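Local structure of DNA helicase RecQ (Deinococcus radiodurans, 4Q48) at residues Ala366-Ala371 against Leu387-Glu392; Arg382-Leu387 against Glu392-Pro397. The protein probably couples ATP hydrolysis to 3'-5' translocation and the unwinding of duplex DNA, the chain here being its catalytic core with two helicase domains, zinc-binding and RQC regions. All coordinates share one frame; numbering follows the deposited sequence.

Contact 1 of 2, residues Ala366-Ala371 against Leu387-Glu392; sequences ASKLDA and LHYFGE
Tyr389 bridges two helices of the RecQ zinc-binding region, reaching from the end of helix 382-389 to Lys368 and Ala371 on helix 359-376. Its CG stands anti to the backbone N (chi1 -171°), which sends the ring straight across to the other helix. Lys368 meets it at about a right angle: the lysine chain, bent at chi2, carries NZ to the rim of the ring near its plane, where NZ donates a hydrogen bond to Tyr389 OH (3.2 Å). The same ammonium forms salt bridges with Glu318 and Asp184, so the phenol adds to two carboxylates around the buried ammonium group. Ala371 CB comes obliquely against the ring, with CE1 as its closest atom. Without the phenol, as with an alanine here, Lys368 NZ would probably keep its acidic partners but lose the hydroxyl, and a gap would open beside Ala371. Just beyond the tyrosine the helix closes in a Schellman motif, with Gly391 at positive phi as its C-prime residue. Leu387 O accepts from Phe390 N and from Glu392 N, which arrive from opposite faces of its carbonyl plane, while Gly391 N bonds to His388 O at 2.9 Å.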
ATOM      1  N   ALA A 366      -1.380  15.306  -0.610  1.00 47.19           N
ATOM      2  CA  ALA A 366      -0.211  15.930  -1.194  1.00 46.28           C
ATOM      3  C   ALA A 366       1.007  15.003  -1.170  1.00 49.79           C
ATOM      4  O   ALA A 366       1.862  15.070  -2.061  1.00 46.57           O
ATOM      5  CB  ALA A 366       0.112  17.242  -0.469  1.00 54.44           C
ATOM      6  N   SER A 367       1.130  14.179  -0.132  1.00 42.64           N
ATOM      7  CA  SER A 367       2.229  13.232  -0.126  1.00 45.76           C
ATOM      8  C   SER A 367       1.858  12.016  -0.976  1.00 46.71           C
ATOM      9  O   SER A 367       2.744  11.394  -1.571  1.00 43.02           O
ATOM     10  CB  SER A 367       2.605  12.802   1.280  1.00 45.45           C
ATOM     11  OG  SER A 367       1.496  12.244   1.916  1.00 56.08           O
ATOM     12  N   LYS A 368       0.565  11.674  -1.029  1.00 46.44           N
ATOM     13  CA  LYS A 368       0.119  10.592  -1.907  1.00 40.12           C
ATOM     14  C   LYS A 368       0.617  10.872  -3.295  1.00 39.77           C
ATOM     15  O   LYS A 368       1.227  10.011  -3.924  1.00 39.70           O
ATOM     16  CB  LYS A 368      -1.405  10.453  -1.942  1.00 41.76           C
ATOM     17  CG  LYS A 368      -2.050   9.813  -0.728  1.00 51.60           C
ATOM     18  CD  LYS A 368      -1.251   8.621  -0.196  1.00 57.81           C
ATOM     19  CE  LYS A 368      -1.965   7.933   0.979  1.00 67.28           C
ATOM     20  NZ  LYS A 368      -1.243   6.716   1.470  1.00 64.60           N
ATOM     21  N   LEU A 369       0.378  12.105  -3.739  1.00 40.63           N
ATOM     22  CA  LEU A 369       0.769  12.577  -5.057  1.00 35.66           C
ATOM     23  C   LEU A 369       2.287  12.638  -5.203  1.00 35.32           C
ATOM     24  O   LEU A 369       2.819  12.329  -6.263  1.00 36.38           O
ATOM     25  CB  LEU A 369       0.165  13.952  -5.332  1.00 41.65           C
ATOM     26  CG  LEU A 369       0.690  14.589  -6.617  1.00 35.50           C
ATOM     27  CD1 LEU A 369       0.213  13.766  -7.804  1.00 37.06           C
ATOM     28  CD2 LEU A 369       0.312  16.037  -6.742  1.00 28.33           C
ATOM     29  N   ASP A 370       2.979  13.074  -4.153  1.00 38.56           N
ATOM     30  CA  ASP A 370       4.438  13.173  -4.199  1.00 35.65           C
ATOM     31  C   ASP A 370       5.045  11.786  -4.353  1.00 36.08           C
ATOM     32  O   ASP A 370       6.018  11.589  -5.088  1.00 32.74           O
ATOM     33  CB  ASP A 370       4.992  13.847  -2.945  1.00 34.10           C
ATOM     34  CG  ASP A 370       6.523  13.903  -2.940  1.00 51.42           C
ATOM     35  OD1 ASP A 370       7.145  14.765  -3.641  1.00 48.26           O
ATOM     36  OD2 ASP A 370       7.106  13.037  -2.235  1.00 53.25           O
ATOM     37  N   ALA A 371       4.462  10.831  -3.645  1.00 31.50           N
ATOM     38  CA  ALA A 371       4.900   9.478  -3.742  1.00 28.63           C
ATOM     39  C   ALA A 371       4.738   9.030  -5.190  1.00 37.58           C
ATOM     40  O   ALA A 371       5.699   8.548  -5.811  1.00 36.55           O
ATOM     41  CB  ALA A 371       4.117   8.610  -2.826  1.00 26.96           C
ATOM     42  N   LEU A 387       7.841  -1.060  -4.866  1.00 34.08           N
ATOM     43  CA  LEU A 387       7.801  -2.050  -3.806  1.00 32.85           C
ATOM     44  C   LEU A 387       8.256  -1.423  -2.489  1.00 39.81           C
ATOM     45  O   LEU A 387       7.754  -1.781  -1.416  1.00 39.86           O
ATOM     46  CB  LEU A 387       8.662  -3.256  -4.197  1.00 34.18           C
ATOM     47  CG  LEU A 387       8.094  -4.053  -5.403  1.00 30.42           C
ATOM     48  CD1 LEU A 387       8.955  -5.235  -5.774  1.00 30.80           C
ATOM     49  CD2 LEU A 387       6.680  -4.526  -5.151  1.00 28.64           C
ATOM     50  N   HIS A 388       9.159  -0.444  -2.578  1.00 40.71           N
ATOM     51  CA  HIS A 388       9.667   0.257  -1.401  1.00 38.18           C
ATOM     52  C   HIS A 388       8.545   1.004  -0.662  1.00 38.96           C
ATOM     53  O   HIS A 388       8.522   1.078   0.567  1.00 42.67           O
ATOM     54  CB  HIS A 388      10.775   1.234  -1.809  1.00 39.53           C
ATOM     55  CG  HIS A 388      11.177   2.183  -0.719  1.00 47.04           C
ATOM     56  ND1 HIS A 388      12.084   1.846   0.270  1.00 47.22           N
ATOM     57  CD2 HIS A 388      10.767   3.443  -0.439  1.00 39.48           C
ATOM     58  CE1 HIS A 388      12.222   2.861   1.101  1.00 48.03           C
ATOM     59  NE2 HIS A 388      11.436   3.843   0.695  1.00 51.84           N
ATOM     60  N   TYR A 389       7.600   1.539  -1.417  1.00 37.91           N
ATOM     61  CA  TYR A 389       6.456   2.228  -0.835  1.00 37.85           C
ATOM     62  C   TYR A 389       5.668   1.290   0.096  1.00 42.74           C
ATOM     63  O   TYR A 389       5.085   1.724   1.082  1.00 45.73           O
ATOM     64  CB  TYR A 389       5.561   2.736  -1.947  1.00 35.21           C
ATOM     65  CG  TYR A 389       4.447   3.658  -1.544  1.00 39.54           C
ATOM     66  CD1 TYR A 389       4.685   5.016  -1.316  1.00 39.85           C
ATOM     67  CD2 TYR A 389       3.146   3.181  -1.381  1.00 43.07           C
ATOM     68  CE1 TYR A 389       3.649   5.883  -0.948  1.00 40.86           C
ATOM     69  CE2 TYR A 389       2.097   4.045  -1.016  1.00 44.91           C
ATOM     70  CZ  TYR A 389       2.356   5.394  -0.813  1.00 46.78           C
ATOM     71  OH  TYR A 389       1.330   6.250  -0.460  1.00 52.37           O
ATOM     72  N   PHE A 390       5.671  -0.002  -0.209  1.00 40.52           N
ATOM     73  CA  PHE A 390       4.939  -0.957   0.610  1.00 44.54           C
ATOM     74  C   PHE A 390       5.873  -1.629   1.619  1.00 45.52           C
ATOM     75  O   PHE A 390       5.489  -2.592   2.277  1.00 47.08           O
ATOM     76  CB  PHE A 390       4.249  -2.023  -0.274  1.00 42.08           C
ATOM     77  CG  PHE A 390       3.232  -1.460  -1.205  1.00 40.08           C
ATOM     78  CD1 PHE A 390       1.968  -1.104  -0.750  1.00 47.49           C
ATOM     79  CD2 PHE A 390       3.550  -1.229  -2.532  1.00 42.54           C
ATOM     80  CE1 PHE A 390       1.027  -0.539  -1.610  1.00 44.52           C
ATOM     81  CE2 PHE A 390       2.616  -0.667  -3.408  1.00 47.43           C
ATOM     82  CZ  PHE A 390       1.352  -0.322  -2.944  1.00 47.29           C
ATOM     83  N   GLY A 391       7.081  -1.105   1.769  1.00 39.75           N
ATOM     84  CA  GLY A 391       7.992  -1.636   2.757  1.00 36.37           C
ATOM     85  C   GLY A 391       8.808  -2.833   2.316  1.00 40.00           C
ATOM     86  O   GLY A 391       9.525  -3.426   3.118  1.00 45.25           O
ATOM     87  N   GLU A 392       8.705  -3.207   1.048  1.00 37.81           N
ATOM     88  CA  GLU A 392       9.530  -4.286   0.517  1.00 37.82           C
ATOM     89  C   GLU A 392      10.753  -3.700  -0.186  1.00 44.65           C
ATOM     90  O   GLU A 392      10.622  -2.755  -0.960  1.00 47.08           O
ATOM     91  CB  GLU A 392       8.733  -5.160  -0.450  1.00 35.95           C
ATOM     92  CG  GLU A 392       9.558  -6.208  -1.179  1.00 36.05           C
ATOM     93  CD  GLU A 392       8.685  -7.221  -1.912  1.00 38.34           C
ATOM     94  OE1 GLU A 392       7.452  -7.045  -1.915  1.00 37.39           O
ATOM     95  OE2 GLU A 392       9.230  -8.177  -2.505  1.00 37.03           O
TER

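Contact 2 of 2, residues Arg382-Leu387 against Glu392-Pro397; sequences RRQVLL and EELSEP
Gln384 sets its CG anti to the carbonyl carbon (chi1 -81°) and then runs extended, carrying its amide off the helix to the backbone of Leu394, whose side chain it crosses at about a right angle. NE2 of Gln384 donates to Leu394 O at 2.9 Å, nearly in line with the carbonyl but tilted somewhat from the glutamine's amide plane. Behind the amide, Gln384 CG packs against Leu394, 3.4 Å from its O and 4.1 Å from its CB. Farther along, the amide nitrogen sits against the Glu396-Pro397 link, with NE2 3.6 Å from Pro397 CD, a contact of packing alone. One glutamine thus reaches across to segment 392-397, bonding through NE2 and packing through CG.

One helical turn on, Leu387 packs its CD1 loosely on Leu394 CB, at 4.4 Å. Its side chain lies beside that of Glu392 and points the same way; the carboxylate of Glu392 goes on to Ser206 OG and Phe207 N. Arg383 gives only a light touch here, CD to Leu394 CD2, a methyl brought round by the leucine's CG standing anti to its backbone N (chi1 -166°). The guanidinium of Arg383 turns elsewhere, forming a salt bridge with Asp208 and hydrogen bonds with the carbonyls of Ile212 and Asn400.

The returning chain is thus laid back along the helix it has just left, as far as the zinc site. Cys381 immediately precedes the helical segment and Cys398 immediately follows Pro397; with Cys401 and Cys404 they bind the zinc ion. The side chain of Arg383 touches that of Cys398 and comes about 5 Å from the metal. This helix and returning loop, joined at the metal by their cysteines, form part of the four-cysteine zinc-binding module of RecQ helicases.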
ATOM      1  N   ARG A 382      11.874   1.053 -11.814  1.00 32.82           N
ATOM      2  CA  ARG A 382      10.569   1.454 -11.269  1.00 31.90           C
ATOM      3  C   ARG A 382      10.088   0.511 -10.188  1.00 31.33           C
ATOM      4  O   ARG A 382       9.469   0.947  -9.231  1.00 29.70           O
ATOM      5  CB  ARG A 382       9.470   1.466 -12.318  1.00 33.08           C
ATOM      6  CG  ARG A 382       9.799   2.072 -13.604  1.00 38.92           C
ATOM      7  CD  ARG A 382       8.519   2.440 -14.247  1.00 35.49           C
ATOM      8  NE  ARG A 382       8.269   3.804 -13.857  1.00 38.57           N
ATOM      9  CZ  ARG A 382       8.739   4.832 -14.538  1.00 37.81           C
ATOM     10  NH1 ARG A 382       9.433   4.620 -15.653  1.00 38.93           N
ATOM     11  NH2 ARG A 382       8.496   6.058 -14.114  1.00 36.77           N
ATOM     12  N   ARG A 383      10.329  -0.787 -10.387  1.00 28.61           N
ATOM     13  CA  ARG A 383       9.790  -1.816  -9.511  1.00 27.32           C
ATOM     14  C   ARG A 383      10.341  -1.616  -8.101  1.00 31.32           C
ATOM     15  O   ARG A 383       9.576  -1.565  -7.148  1.00 30.79           O
ATOM     16  CB  ARG A 383      10.127  -3.221 -10.033  1.00 31.79           C
ATOM     17  CG  ARG A 383       9.209  -4.331  -9.512  1.00 30.97           C
ATOM     18  CD  ARG A 383       9.588  -5.694 -10.030  1.00 28.91           C
ATOM     19  NE  ARG A 383       9.404  -5.804 -11.466  1.00 33.55           N
ATOM     20  CZ  ARG A 383       8.300  -6.274 -12.041  1.00 36.48           C
ATOM     21  NH1 ARG A 383       7.295  -6.679 -11.277  1.00 36.05           N
ATOM     22  NH2 ARG A 383       8.203  -6.353 -13.374  1.00 30.82           N
ATOM     23  N   GLN A 384      11.656  -1.412  -7.992  1.00 32.58           N
ATOM     24  CA  GLN A 384      12.283  -1.117  -6.711  1.00 30.54           C
ATOM     25  C   GLN A 384      11.583   0.038  -5.997  1.00 31.28           C
ATOM     26  O   GLN A 384      11.285  -0.069  -4.800  1.00 37.43           O
ATOM     27  CB  GLN A 384      13.766  -0.795  -6.872  1.00 27.38           C
ATOM     28  CG  GLN A 384      14.656  -2.018  -6.996  1.00 32.32           C
ATOM     29  CD  GLN A 384      16.118  -1.679  -7.279  1.00 43.32           C
ATOM     30  OE1 GLN A 384      16.442  -0.647  -7.880  1.00 42.26           O
ATOM     31  NE2 GLN A 384      17.010  -2.567  -6.865  1.00 49.47           N
ATOM     32  N   VAL A 385      11.295   1.120  -6.711  1.00 28.19           N
ATOM     33  CA  VAL A 385      10.649   2.272  -6.087  1.00 25.98           C
ATOM     34  C   VAL A 385       9.243   1.943  -5.623  1.00 29.72           C
ATOM     35  O   VAL A 385       8.835   2.356  -4.538  1.00 31.77           O
ATOM     36  CB  VAL A 385      10.600   3.481  -7.043  1.00 28.72           C
ATOM     37  CG1 VAL A 385       9.621   4.556  -6.546  1.00 27.27           C
ATOM     38  CG2 VAL A 385      12.004   4.076  -7.265  1.00 23.80           C
ATOM     39  N   LEU A 386       8.505   1.204  -6.453  1.00 34.35           N
ATOM     40  CA  LEU A 386       7.105   0.823  -6.181  1.00 33.22           C
ATOM     41  C   LEU A 386       6.980  -0.051  -4.944  1.00 33.57           C
ATOM     42  O   LEU A 386       6.164   0.214  -4.068  1.00 32.55           O
ATOM     43  CB  LEU A 386       6.500   0.089  -7.391  1.00 32.27           C
ATOM     44  CG  LEU A 386       5.153  -0.634  -7.259  1.00 32.11           C
ATOM     45  CD1 LEU A 386       4.035   0.352  -6.979  1.00 34.17           C
ATOM     46  CD2 LEU A 386       4.829  -1.378  -8.521  1.00 30.56           C
ATOM     47  N   LEU A 387       7.841  -1.060  -4.866  1.00 34.08           N
ATOM     48  CA  LEU A 387       7.801  -2.050  -3.806  1.00 32.85           C
ATOM     49  C   LEU A 387       8.256  -1.423  -2.489  1.00 39.81           C
ATOM     50  O   LEU A 387       7.754  -1.781  -1.416  1.00 39.86           O
ATOM     51  CB  LEU A 387       8.662  -3.256  -4.197  1.00 34.18           C
ATOM     52  CG  LEU A 387       8.094  -4.053  -5.403  1.00 30.42           C
ATOM     53  CD1 LEU A 387       8.955  -5.235  -5.774  1.00 30.80           C
ATOM     54  CD2 LEU A 387       6.680  -4.526  -5.151  1.00 28.64           C
ATOM     55  N   GLU A 392       8.705  -3.207   1.048  1.00 37.81           N
ATOM     56  CA  GLU A 392       9.530  -4.286   0.517  1.00 37.82           C
ATOM     57  C   GLU A 392      10.753  -3.700  -0.186  1.00 44.65           C
ATOM     58  O   GLU A 392      10.622  -2.755  -0.960  1.00 47.08           O
ATOM     59  CB  GLU A 392       8.733  -5.160  -0.450  1.00 35.95           C
ATOM     60  CG  GLU A 392       9.558  -6.208  -1.179  1.00 36.05           C
ATOM     61  CD  GLU A 392       8.685  -7.221  -1.912  1.00 38.34           C
ATOM     62  OE1 GLU A 392       7.452  -7.045  -1.915  1.00 37.39           O
ATOM     63  OE2 GLU A 392       9.230  -8.177  -2.505  1.00 37.03           O
ATOM     64  N   GLU A 393      11.941  -4.237   0.105  1.00 48.61           N
ATOM     65  CA  GLU A 393      13.173  -3.782  -0.541  1.00 43.48           C
ATOM     66  C   GLU A 393      13.669  -4.848  -1.515  1.00 48.50           C
ATOM     67  O   GLU A 393      14.044  -5.936  -1.103  1.00 53.93           O
ATOM     68  CB  GLU A 393      14.249  -3.457   0.488  1.00 44.04           C
ATOM     69  CG  GLU A 393      13.869  -2.318   1.465  1.00 57.00           C
ATOM     70  CD  GLU A 393      13.520  -0.973   0.776  1.00 69.49           C
ATOM     71  OE1 GLU A 393      14.209  -0.562  -0.198  1.00 73.82           O
ATOM     72  OE2 GLU A 393      12.530  -0.327   1.214  1.00 64.51           O
ATOM     73  N   LEU A 394      13.677  -4.536  -2.808  1.00 52.82           N
ATOM     74  CA  LEU A 394      14.168  -5.482  -3.809  1.00 49.80           C
ATOM     75  C   LEU A 394      15.634  -5.183  -4.110  1.00 47.38           C
ATOM     76  O   LEU A 394      15.950  -4.211  -4.782  1.00 47.82           O
ATOM     77  CB  LEU A 394      13.336  -5.384  -5.095  1.00 48.88           C
ATOM     78  CG  LEU A 394      13.497  -6.530  -6.102  1.00 50.44           C
ATOM     79  CD1 LEU A 394      12.696  -7.752  -5.630  1.00 50.65           C
ATOM     80  CD2 LEU A 394      13.176  -6.139  -7.557  1.00 32.86           C
ATOM     81  N   SER A 395      16.527  -6.049  -3.660  1.00 57.70           N
ATOM     82  CA  SER A 395      17.956  -5.727  -3.630  1.00 59.37           C
ATOM     83  C   SER A 395      18.492  -5.286  -4.984  1.00 50.93           C
ATOM     84  O   SER A 395      19.206  -4.287  -5.093  1.00 56.26           O
ATOM     85  CB  SER A 395      18.752  -6.933  -3.130  1.00 58.79           C
ATOM     86  OG  SER A 395      18.056  -7.564  -2.069  1.00 65.56           O
ATOM     87  N   GLU A 396      18.126  -6.027  -6.016  1.00 50.51           N
ATOM     88  CA  GLU A 396      18.693  -5.820  -7.335  1.00 50.93           C
ATOM     89  C   GLU A 396      17.605  -5.322  -8.313  1.00 49.72           C
ATOM     90  O   GLU A 396      16.419  -5.631  -8.139  1.00 45.73           O
ATOM     91  CB  GLU A 396      19.330  -7.128  -7.820  1.00 43.84           C
ATOM     92  CG  GLU A 396      20.408  -7.678  -6.873  1.00 53.18           C
ATOM     93  CD  GLU A 396      21.666  -6.805  -6.780  1.00 63.11           C
ATOM     94  OE1 GLU A 396      22.403  -6.689  -7.790  1.00 56.21           O
ATOM     95  OE2 GLU A 396      21.908  -6.223  -5.694  1.00 62.96           O
ATOM     96  N   PRO A 397      17.997  -4.494  -9.303  1.00 50.63           N
ATOM     97  CA  PRO A 397      17.108  -4.056 -10.388  1.00 44.72           C
ATOM     98  C   PRO A 397      16.379  -5.231 -11.028  1.00 41.05           C
ATOM     99  O   PRO A 397      16.956  -6.313 -11.127  1.00 42.48           O
ATOM    100  CB  PRO A 397      18.058  -3.387 -11.368  1.00 40.84           C
ATOM    101  CG  PRO A 397      19.167  -2.876 -10.512  1.00 37.71           C
ATOM    102  CD  PRO A 397      19.287  -3.782  -9.332  1.00 49.06           C
TER

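In the fold
Both contacts use helix 382-389, and they share Leu387 and Glu392 where that helix ends. Contact 1 ties the helix to its predecessor, helix 359-376, through a small meeting of side chains around a buried lysine, away from the zinc, its centre about 8 Å from the centre of the chain, against about 14 Å for contact 2. Contact 2 covers more area, 366 against 126 Å², but several of its loop residues are exposed. There the loop is held by a side-chain amide on a main-chain carbonyl and by the backbone bond at the helix end, with leucine packing beside them, next to the metal. The centres of the two contacts are about 12 Å apart.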